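Local coordinates for protein putative pyridoxal phosphate-dependent transferase (Clostridium difficile, PDB 4DQ6) that is a putative transferase of the aminotransferase class I and II family that binds pyridoxal-5'-phosphate, with two chains in its assembly, at residues M42-P48 with W291-F295; S53-L58 with C275-A280; P315-V319 with V330-L335. All coordinates share one frame; numbering follows the deposited sequence. Where two conformers were deposited one is given.

Contact 1. Residues M42-P48 with W291-F295; sequences MDFKAAP and WLESF
Chi1 values of -176° and 160° swing the rings of W291 and F295, one turn apart on the same helix, away from their backbone nitrogens and toward the loop 42-48. M42 meets them with a chain extended beyond CG, which carries its sulfur and methyl past the rim of the indole and onto the phenyl ring. Its CE lies over one face of F295, 3.5 Å from CZ and offset toward the rim, a CH-pi contact; the SD stands obliquely to the same ring, 3.6 Å from F295 CE1. Toward W291 the sulfur comes in at the edge, with M42 SD 4.1 Å from CH2, so one thioether serves two Met-aromatic contacts. F44 presents CE2 at the edge of the F295 ring, 3.7 Å from F295 CE1, the two side chains crossing at about a right angle. Farther along the loop, the methyl of A47 sits over the five-membered ring of W291, with CB 3.5 Å from CG, while F295 CB lies on the opposite face, toward the rim of the six-membered ring. The indole N-H is satisfied through a water in the ring plane: W291 NE1 donates to it at 2.8 Å, and the water in turn donates to K45 O. Rings of Y6 and F8 also meet W291, and K45 NZ forms a salt bridge with E61 of the second subunit. A47, at the N-cap position, ties the start of helix 48-58 to helix 289-313, and M42, F44, W291 and F295 form an aromatic cluster with Met-aromatic contacts within a fold of the aminotransferase class I and II family.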
loop_
_atom_site.group_PDB
_atom_site.type_symbol
_atom_site.label_atom_id
_atom_site.label_comp_id
_atom_site.label_asym_id
_atom_site.label_seq_id
_atom_site.Cartn_x
_atom_site.Cartn_y
_atom_site.Cartn_z
ATOM N N MET A 42 8.541 -2.925 17.693
ATOM C CA MET A 42 9.078 -3.604 18.843
ATOM C C MET A 42 10.272 -4.448 18.476
ATOM O O MET A 42 10.343 -4.998 17.358
ATOM C CB MET A 42 8.017 -4.543 19.439
ATOM C CG MET A 42 6.598 -3.999 19.636
ATOM S SD MET A 42 5.666 -5.402 20.423
ATOM C CE MET A 42 4.020 -4.636 20.428
ATOM N N ASP A 43 11.188 -4.648 19.412
ATOM C CA ASP A 43 12.282 -5.624 19.217
ATOM C C ASP A 43 11.915 -6.965 19.830
ATOM O O ASP A 43 12.703 -7.625 20.591
ATOM C CB ASP A 43 13.571 -5.115 19.808
ATOM C CG ASP A 43 14.154 -3.965 19.009
ATOM O OD1 ASP A 43 14.650 -4.200 17.885
ATOM O OD2 ASP A 43 14.134 -2.822 19.501
ATOM N N PHE A 44 10.725 -7.380 19.464
ATOM C CA PHE A 44 10.199 -8.670 19.817
ATOM C C PHE A 44 9.720 -9.429 18.581
ATOM O O PHE A 44 9.270 -8.877 17.652
ATOM C CB PHE A 44 9.016 -8.565 20.737
ATOM C CG PHE A 44 9.307 -7.978 22.065
ATOM C CD1 PHE A 44 10.388 -8.362 22.844
ATOM C CD2 PHE A 44 8.432 -7.065 22.565
ATOM C CE1 PHE A 44 10.610 -7.747 24.078
ATOM C CE2 PHE A 44 8.598 -6.478 23.803
ATOM C CZ PHE A 44 9.730 -6.810 24.554
ATOM N N LYS A 45 9.830 -10.744 18.586
ATOM C CA LYS A 45 9.221 -11.577 17.559
ATOM C C LYS A 45 7.727 -11.445 17.540
ATOM O O LYS A 45 7.108 -11.193 18.576
ATOM C CB LYS A 45 9.573 -13.039 17.794
ATOM C CG LYS A 45 11.029 -13.324 17.511
ATOM C CD LYS A 45 11.308 -14.783 17.677
ATOM C CE LYS A 45 12.756 -15.028 17.348
ATOM N NZ LYS A 45 13.005 -16.436 17.717
ATOM N N ALA A 46 7.111 -11.601 16.389
ATOM C CA ALA A 46 5.658 -11.595 16.313
ATOM C C ALA A 46 5.124 -12.789 17.037
ATOM O O ALA A 46 5.855 -13.776 17.200
ATOM C CB ALA A 46 5.183 -11.659 14.837
ATOM N N ALA A 47 3.882 -12.780 17.424
ATOM C CA ALA A 47 3.242 -13.897 18.056
ATOM C C ALA A 47 3.347 -15.174 17.233
ATOM O O ALA A 47 3.308 -15.146 16.010
ATOM C CB ALA A 47 1.785 -13.609 18.316
ATOM N N PRO A 48 3.520 -16.301 17.896
ATOM C CA PRO A 48 3.582 -17.548 17.134
ATOM C C PRO A 48 2.446 -17.802 16.162
ATOM O O PRO A 48 2.661 -18.327 15.076
ATOM C CB PRO A 48 3.544 -18.611 18.243
ATOM C CG PRO A 48 4.031 -17.928 19.430
ATOM C CD PRO A 48 3.643 -16.492 19.343
ATOM N N TRP A 291 -0.820 -14.009 23.620
ATOM C CA TRP A 291 0.417 -13.247 23.392
ATOM C C TRP A 291 0.290 -11.805 23.803
ATOM O O TRP A 291 1.177 -11.291 24.517
ATOM C CB TRP A 291 0.884 -13.401 21.939
ATOM C CG TRP A 291 2.176 -12.717 21.694
ATOM C CD1 TRP A 291 3.483 -13.255 21.754
ATOM C CD2 TRP A 291 2.351 -11.295 21.354
ATOM N NE1 TRP A 291 4.393 -12.286 21.457
ATOM C CE2 TRP A 291 3.789 -11.091 21.222
ATOM C CE3 TRP A 291 1.496 -10.219 21.159
ATOM C CZ2 TRP A 291 4.336 -9.888 20.891
ATOM C CZ3 TRP A 291 2.060 -9.007 20.816
ATOM C CH2 TRP A 291 3.452 -8.831 20.708
ATOM N N LEU A 292 -0.823 -11.139 23.433
ATOM C CA LEU A 292 -0.977 -9.787 23.811
ATOM C C LEU A 292 -1.020 -9.588 25.354
ATOM O O LEU A 292 -0.349 -8.704 25.878
ATOM C CB LEU A 292 -2.230 -9.191 23.173
ATOM C CG LEU A 292 -2.577 -7.828 23.693
ATOM C CD1 LEU A 292 -1.538 -6.741 23.369
ATOM C CD2 LEU A 292 -3.901 -7.339 23.077
ATOM N N GLU A 293 -1.715 -10.460 26.076
ATOM C CA GLU A 293 -1.803 -10.297 27.524
ATOM C C GLU A 293 -0.389 -10.485 28.135
ATOM O O GLU A 293 0.007 -9.763 29.063
ATOM C CB GLU A 293 -2.848 -11.236 28.125
ATOM C CG GLU A 293 -4.288 -10.888 27.757
ATOM C CD GLU A 293 -4.788 -9.542 28.254
ATOM O OE1 GLU A 293 -4.343 -9.043 29.326
ATOM O OE2 GLU A 293 -5.676 -8.944 27.594
ATOM N N SER A 294 0.374 -11.429 27.606
ATOM C CA SER A 294 1.739 -11.691 28.098
ATOM C C SER A 294 2.667 -10.524 27.785
ATOM O O SER A 294 3.439 -10.126 28.632
ATOM C CB SER A 294 2.305 -12.982 27.521
ATOM O OG SER A 294 3.528 -13.443 28.151
ATOM N N PHE A 295 2.518 -9.917 26.580
ATOM C CA PHE A 295 3.312 -8.783 26.193
ATOM C C PHE A 295 2.980 -7.627 27.152
ATOM O O PHE A 295 3.900 -6.942 27.607
ATOM C CB PHE A 295 2.969 -8.314 24.752
ATOM C CG PHE A 295 3.376 -6.907 24.460
ATOM C CD1 PHE A 295 4.681 -6.595 24.250
ATOM C CD2 PHE A 295 2.456 -5.864 24.421
ATOM C CE1 PHE A 295 5.095 -5.305 23.996
ATOM C CE2 PHE A 295 2.863 -4.578 24.149
ATOM C CZ PHE A 295 4.148 -4.267 23.939
HETATM O O HOH W 1 7.171 -12.562 20.972
#

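Contact 2. Residues S53-L58 with C275-A280; sequences SLKNRL and CFSLVA
S53 faces V279 where helices 48-58 and 275-287 pack as a helix pair at the subunit interface of this aminotransferase-family dimer; the short segments run 9.0 Å apart at closest approach, their directions 136° apart. The S53 hydroxyl lies beside V279 and A280, with OG 3.6 Å from A280 CA, but its hydrogen bond goes back to I50 O in its own helix. Next, L54 CD2 lies 3.7 Å from F276 CD1 and reaches on to the methyls of V279 and A280. One turn after S53, R57 passes V279 with its aliphatic part and bends at chi2 (57°), which carries the guanidinium to C275. There R57 NH2 comes within 3.5 Å of C275 CB, SG lies over one face of the group, and NH2 is held by I62 O. L58 closes the row with CB 4.0 Å from F276 CE1, the same ring carbon that points at L54 O near the ring plane. Across the interface, F276 meets F276 of the second subunit. A water in the guanidinium plane bridges the two segments, accepting from R57 NE at 2.8 Å and donating to C275 O at 2.8 Å.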
loop_
_atom_site.group_PDB
_atom_site.type_symbol
_atom_site.label_atom_id
_atom_site.label_comp_id
_atom_site.label_asym_id
_atom_site.label_seq_id
_atom_site.Cartn_x
_atom_site.Cartn_y
_atom_site.Cartn_z
ATOM N N SER A 53 0.643 -18.395 10.558
ATOM C CA SER A 53 -0.288 -17.985 9.485
ATOM C C SER A 53 0.508 -17.565 8.229
ATOM O O SER A 53 0.139 -17.869 7.070
ATOM C CB SER A 53 -1.227 -16.808 9.911
ATOM O OG SER A 53 -0.648 -15.455 9.949
ATOM N N LEU A 54 1.589 -16.847 8.471
ATOM C CA LEU A 54 2.452 -16.415 7.365
ATOM C C LEU A 54 3.112 -17.632 6.721
ATOM O O LEU A 54 3.187 -17.677 5.511
ATOM C CB LEU A 54 3.513 -15.451 7.866
ATOM C CG LEU A 54 3.050 -14.113 8.414
ATOM C CD1 LEU A 54 4.256 -13.370 9.040
ATOM C CD2 LEU A 54 2.386 -13.261 7.315
ATOM N N LYS A 55 3.532 -18.646 7.496
ATOM C CA LYS A 55 4.146 -19.815 6.912
ATOM C C LYS A 55 3.176 -20.584 6.072
ATOM O O LYS A 55 3.511 -20.944 4.960
ATOM C CB LYS A 55 4.726 -20.740 7.992
ATOM C CG LYS A 55 5.903 -20.142 8.706
ATOM C CD LYS A 55 6.365 -21.180 9.731
ATOM C CE LYS A 55 7.561 -20.743 10.548
ATOM N NZ LYS A 55 7.896 -21.785 11.571
ATOM N N ASN A 56 1.948 -20.746 6.556
ATOM C CA ASN A 56 0.927 -21.462 5.823
ATOM C C ASN A 56 0.624 -20.761 4.496
ATOM O O ASN A 56 0.556 -21.388 3.461
ATOM C CB ASN A 56 -0.327 -21.627 6.682
ATOM C CG ASN A 56 -1.441 -22.288 5.939
ATOM O OD1 ASN A 56 -1.495 -23.507 5.855
ATOM N ND2 ASN A 56 -2.316 -21.474 5.332
ATOM N N ARG A 57 0.534 -19.435 4.558
ATOM C CA ARG A 57 0.261 -18.705 3.321
ATOM C C ARG A 57 1.448 -18.823 2.325
ATOM O O ARG A 57 1.285 -18.933 1.125
ATOM C CB ARG A 57 -0.061 -17.250 3.616
ATOM C CG ARG A 57 -0.469 -16.395 2.383
ATOM C CD ARG A 57 -1.668 -16.944 1.631
ATOM N NE ARG A 57 -1.911 -16.199 0.380
ATOM C CZ ARG A 57 -1.199 -16.370 -0.724
ATOM N NH1 ARG A 57 -0.180 -17.291 -0.762
ATOM N NH2 ARG A 57 -1.501 -15.697 -1.822
ATOM N N LEU A 58 2.654 -18.639 2.843
ATOM C CA LEU A 58 3.888 -18.737 2.042
ATOM C C LEU A 58 3.936 -20.074 1.319
ATOM O O LEU A 58 4.238 -20.126 0.121
ATOM C CB LEU A 58 5.104 -18.491 2.930
ATOM C CG LEU A 58 6.465 -18.320 2.216
ATOM C CD1 LEU A 58 7.435 -17.582 3.145
ATOM C CD2 LEU A 58 6.955 -19.641 1.715
ATOM N N CYS A 275 -1.015 -10.217 0.338
ATOM C CA CYS A 275 -1.468 -11.544 0.736
ATOM C C CYS A 275 -1.082 -11.883 2.157
ATOM O O CYS A 275 -1.734 -12.746 2.777
ATOM C CB CYS A 275 -0.978 -12.591 -0.226
ATOM S SG CYS A 275 0.770 -12.711 -0.484
ATOM N N PHE A 276 -0.003 -11.293 2.640
ATOM C CA PHE A 276 0.489 -11.626 3.979
ATOM C C PHE A 276 -0.232 -10.833 5.067
ATOM O O PHE A 276 -0.545 -11.342 6.132
ATOM C CB PHE A 276 1.997 -11.525 4.038
ATOM C CG PHE A 276 2.696 -12.600 3.259
ATOM C CD1 PHE A 276 2.550 -13.934 3.654
ATOM C CD2 PHE A 276 3.525 -12.362 2.149
ATOM C CE1 PHE A 276 3.192 -14.970 2.995
ATOM C CE2 PHE A 276 4.149 -13.424 1.441
ATOM C CZ PHE A 276 3.990 -14.750 1.913
ATOM N N SER A 277 -0.444 -9.553 4.839
ATOM C CA SER A 277 -1.256 -8.767 5.705
ATOM C C SER A 277 -2.637 -9.387 5.964
ATOM O O SER A 277 -3.165 -9.375 7.086
ATOM C CB SER A 277 -1.396 -7.365 5.032
ATOM O OG SER A 277 -2.471 -6.634 5.415
ATOM N N LEU A 278 -3.237 -9.924 4.903
ATOM C CA LEU A 278 -4.566 -10.510 5.022
ATOM C C LEU A 278 -4.602 -11.595 6.080
ATOM O O LEU A 278 -5.450 -11.586 6.995
ATOM C CB LEU A 278 -5.005 -11.164 3.724
ATOM C CG LEU A 278 -6.464 -11.576 3.729
ATOM C CD1 LEU A 278 -7.302 -10.348 3.307
ATOM C CD2 LEU A 278 -6.718 -12.730 2.760
ATOM N N VAL A 279 -3.670 -12.516 5.967
ATOM C CA VAL A 279 -3.697 -13.670 6.885
ATOM C C VAL A 279 -3.201 -13.328 8.275
ATOM O O VAL A 279 -3.714 -13.858 9.263
ATOM C CB VAL A 279 -2.957 -14.923 6.328
ATOM C CG1 VAL A 279 -3.530 -15.405 4.990
ATOM C CG2 VAL A 279 -1.458 -14.712 6.334
ATOM N N ALA A 280 -2.227 -12.416 8.368
ATOM C CA ALA A 280 -1.689 -12.008 9.682
ATOM C C ALA A 280 -2.712 -11.247 10.501
ATOM O O ALA A 280 -2.733 -11.358 11.724
ATOM C CB ALA A 280 -0.388 -11.236 9.550
HETATM O O HOH W 2 -3.628 -14.177 1.310
#

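Contact 3. Residues P315-V319 with V330-L335; sequences PKLKV and VDFSAL
L317 and F332 form the close-packed, buried side of an antiparallel beta hairpin made by the short, weakly bonded strand 318-319 and strand 327-331, at the edge of a small sheet. Here L317 CD2 lies over one face of the F332 ring, 3.5 Å from F332 CD2, a CH-pi contact, while CD1 hangs above the same ring nearer CE2. Chi1 of L317 (-55°) sets CG beside the backbone N, and with chi2 near 180° both methyls reach the ring; CB reaches V330 CG1, and CD2 touches L335 CD1. Helix 376-390 covers this side, I390 touching L317, F332 and L335. The segments are joined at the hydrogen-bonded pair K318 and D331, where K318 N donates to D331 O at 3.0 Å and D331 N to K318 O at 2.8 Å. K316 and K318, by contrast, lie on the exposed side. There the side chains of K318 and D331 approach through CB atoms 4.1 Å apart, and K318 bends back so that NZ donates to P315 O at 2.7 Å. K316 leads its amine away and leaves CB near L335 CD2. In an Asx turn, D331 OD1 accepts from S333 N, above the carboxylate plane, and from S333 OG. Where the strands part, a water bridges both segments, donating to K316 O at 2.7 Å and to D331 O, and accepting from A334 N at 3.0 Å.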
loop_
_atom_site.group_PDB
_atom_site.type_symbol
_atom_site.label_atom_id
_atom_site.label_comp_id
_atom_site.label_asym_id
_atom_site.label_seq_id
_atom_site.Cartn_x
_atom_site.Cartn_y
_atom_site.Cartn_z
ATOM N N PRO A 315 17.833 11.398 38.951
ATOM C CA PRO A 315 16.712 12.037 39.631
ATOM C C PRO A 315 16.370 13.442 39.145
ATOM O O PRO A 315 15.287 13.970 39.495
ATOM C CB PRO A 315 17.141 12.061 41.094
ATOM C CG PRO A 315 18.618 11.998 41.035
ATOM C CD PRO A 315 18.922 11.072 39.872
ATOM N N LYS A 316 17.258 14.056 38.366
ATOM C CA LYS A 316 16.920 15.333 37.713
ATOM C C LYS A 316 15.867 15.161 36.595
ATOM O O LYS A 316 15.132 16.105 36.279
ATOM C CB LYS A 316 18.160 16.055 37.179
ATOM C CG LYS A 316 19.012 16.714 38.282
ATOM C CD LYS A 316 20.449 16.898 37.858
ATOM C CE LYS A 316 21.266 17.598 38.934
ATOM N NZ LYS A 316 22.735 17.589 38.616
ATOM N N LEU A 317 15.758 13.955 36.034
ATOM C CA LEU A 317 14.751 13.681 35.031
ATOM C C LEU A 317 13.415 13.436 35.730
ATOM O O LEU A 317 13.354 12.974 36.877
ATOM C CB LEU A 317 15.077 12.425 34.220
ATOM C CG LEU A 317 16.467 12.439 33.560
ATOM C CD1 LEU A 317 16.634 11.232 32.674
ATOM C CD2 LEU A 317 16.777 13.753 32.810
ATOM N N LYS A 318 12.353 13.721 35.007
ATOM C CA LYS A 318 10.996 13.548 35.518
ATOM C C LYS A 318 10.165 12.732 34.509
ATOM O O LYS A 318 10.208 12.982 33.324
ATOM C CB LYS A 318 10.326 14.910 35.768
ATOM C CG LYS A 318 10.998 15.773 36.872
ATOM C CD LYS A 318 11.337 14.889 38.079
ATOM C CE LYS A 318 11.717 15.608 39.370
ATOM N NZ LYS A 318 13.186 15.735 39.512
ATOM N N VAL A 319 9.378 11.806 35.019
ATOM C CA VAL A 319 8.651 10.833 34.179
ATOM C C VAL A 319 7.390 10.433 34.952
ATOM O O VAL A 319 7.449 10.215 36.153
ATOM C CB VAL A 319 9.520 9.624 33.807
ATOM C CG1 VAL A 319 10.031 8.938 35.053
ATOM C CG2 VAL A 319 8.792 8.689 32.834
ATOM N N VAL A 330 9.831 11.402 28.817
ATOM C CA VAL A 330 10.722 11.761 29.911
ATOM C C VAL A 330 11.195 13.210 29.754
ATOM O O VAL A 330 11.644 13.600 28.696
ATOM C CB VAL A 330 11.965 10.833 29.934
ATOM C CG1 VAL A 330 12.920 11.215 31.055
ATOM C CG2 VAL A 330 11.563 9.365 30.017
ATOM N N ASP A 331 11.016 13.999 30.816
ATOM C CA ASP A 331 11.383 15.390 30.845
ATOM C C ASP A 331 12.840 15.527 31.324
ATOM O O ASP A 331 13.160 15.153 32.442
ATOM C CB ASP A 331 10.428 16.081 31.802
ATOM C CG ASP A 331 10.680 17.554 31.932
ATOM O OD1 ASP A 331 11.487 18.126 31.179
ATOM O OD2 ASP A 331 10.051 18.127 32.847
ATOM N N PHE A 332 13.668 16.069 30.436
ATOM C CA PHE A 332 15.085 16.358 30.689
ATOM C C PHE A 332 15.371 17.827 30.966
ATOM O O PHE A 332 16.518 18.243 31.039
ATOM C CB PHE A 332 15.910 15.977 29.461
ATOM C CG PHE A 332 16.063 14.511 29.226
ATOM C CD1 PHE A 332 15.021 13.730 28.830
ATOM C CD2 PHE A 332 17.338 13.923 29.334
ATOM C CE1 PHE A 332 15.203 12.379 28.594
ATOM C CE2 PHE A 332 17.542 12.591 29.100
ATOM C CZ PHE A 332 16.450 11.797 28.696
ATOM N N SER A 333 14.334 18.648 31.099
ATOM C CA SER A 333 14.520 20.082 31.147
ATOM C C SER A 333 15.340 20.553 32.364
ATOM O O SER A 333 16.031 21.584 32.282
ATOM C CB SER A 333 13.160 20.809 31.126
ATOM O OG SER A 333 12.379 20.488 32.248
ATOM N N ALA A 334 15.324 19.801 33.458
ATOM C CA ALA A 334 16.050 20.232 34.686
ATOM C C ALA A 334 17.571 20.209 34.479
ATOM O O ALA A 334 18.296 20.778 35.279
ATOM C CB ALA A 334 15.647 19.399 35.907
ATOM N N LEU A 335 18.058 19.594 33.414
ATOM C CA LEU A 335 19.505 19.630 33.049
ATOM C C LEU A 335 19.964 20.997 32.511
ATOM O O LEU A 335 21.185 21.269 32.385
ATOM C CB LEU A 335 19.829 18.568 32.003
ATOM C CG LEU A 335 19.487 17.116 32.356
ATOM C CD1 LEU A 335 19.808 16.148 31.225
ATOM C CD2 LEU A 335 20.217 16.671 33.627
HETATM O O HOH W 3 13.967 17.274 34.176
#

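Contacts 1 and 2 are buried and lie on the same side of the chain's centre, with centres about 17 Å apart; contact 3 is partly exposed, about 44 Å from contact 2 between centres and on the opposite side. Helix 48-58 links the first two, being capped in one and packed through its C-terminal half in the other, and their second segments lie on successive helices, 275-287 and 289-313. Helix 289-313 then leads to the first strand of contact 3. Each contact has a water bridging its segments; contact 1 is aromatic and sulfur packing, contact 2 adds an arginine, and only contact 3 has direct backbone hydrogen bonds across. Contacts 1 and 2 touch the second subunit; the hairpin meets no other chain.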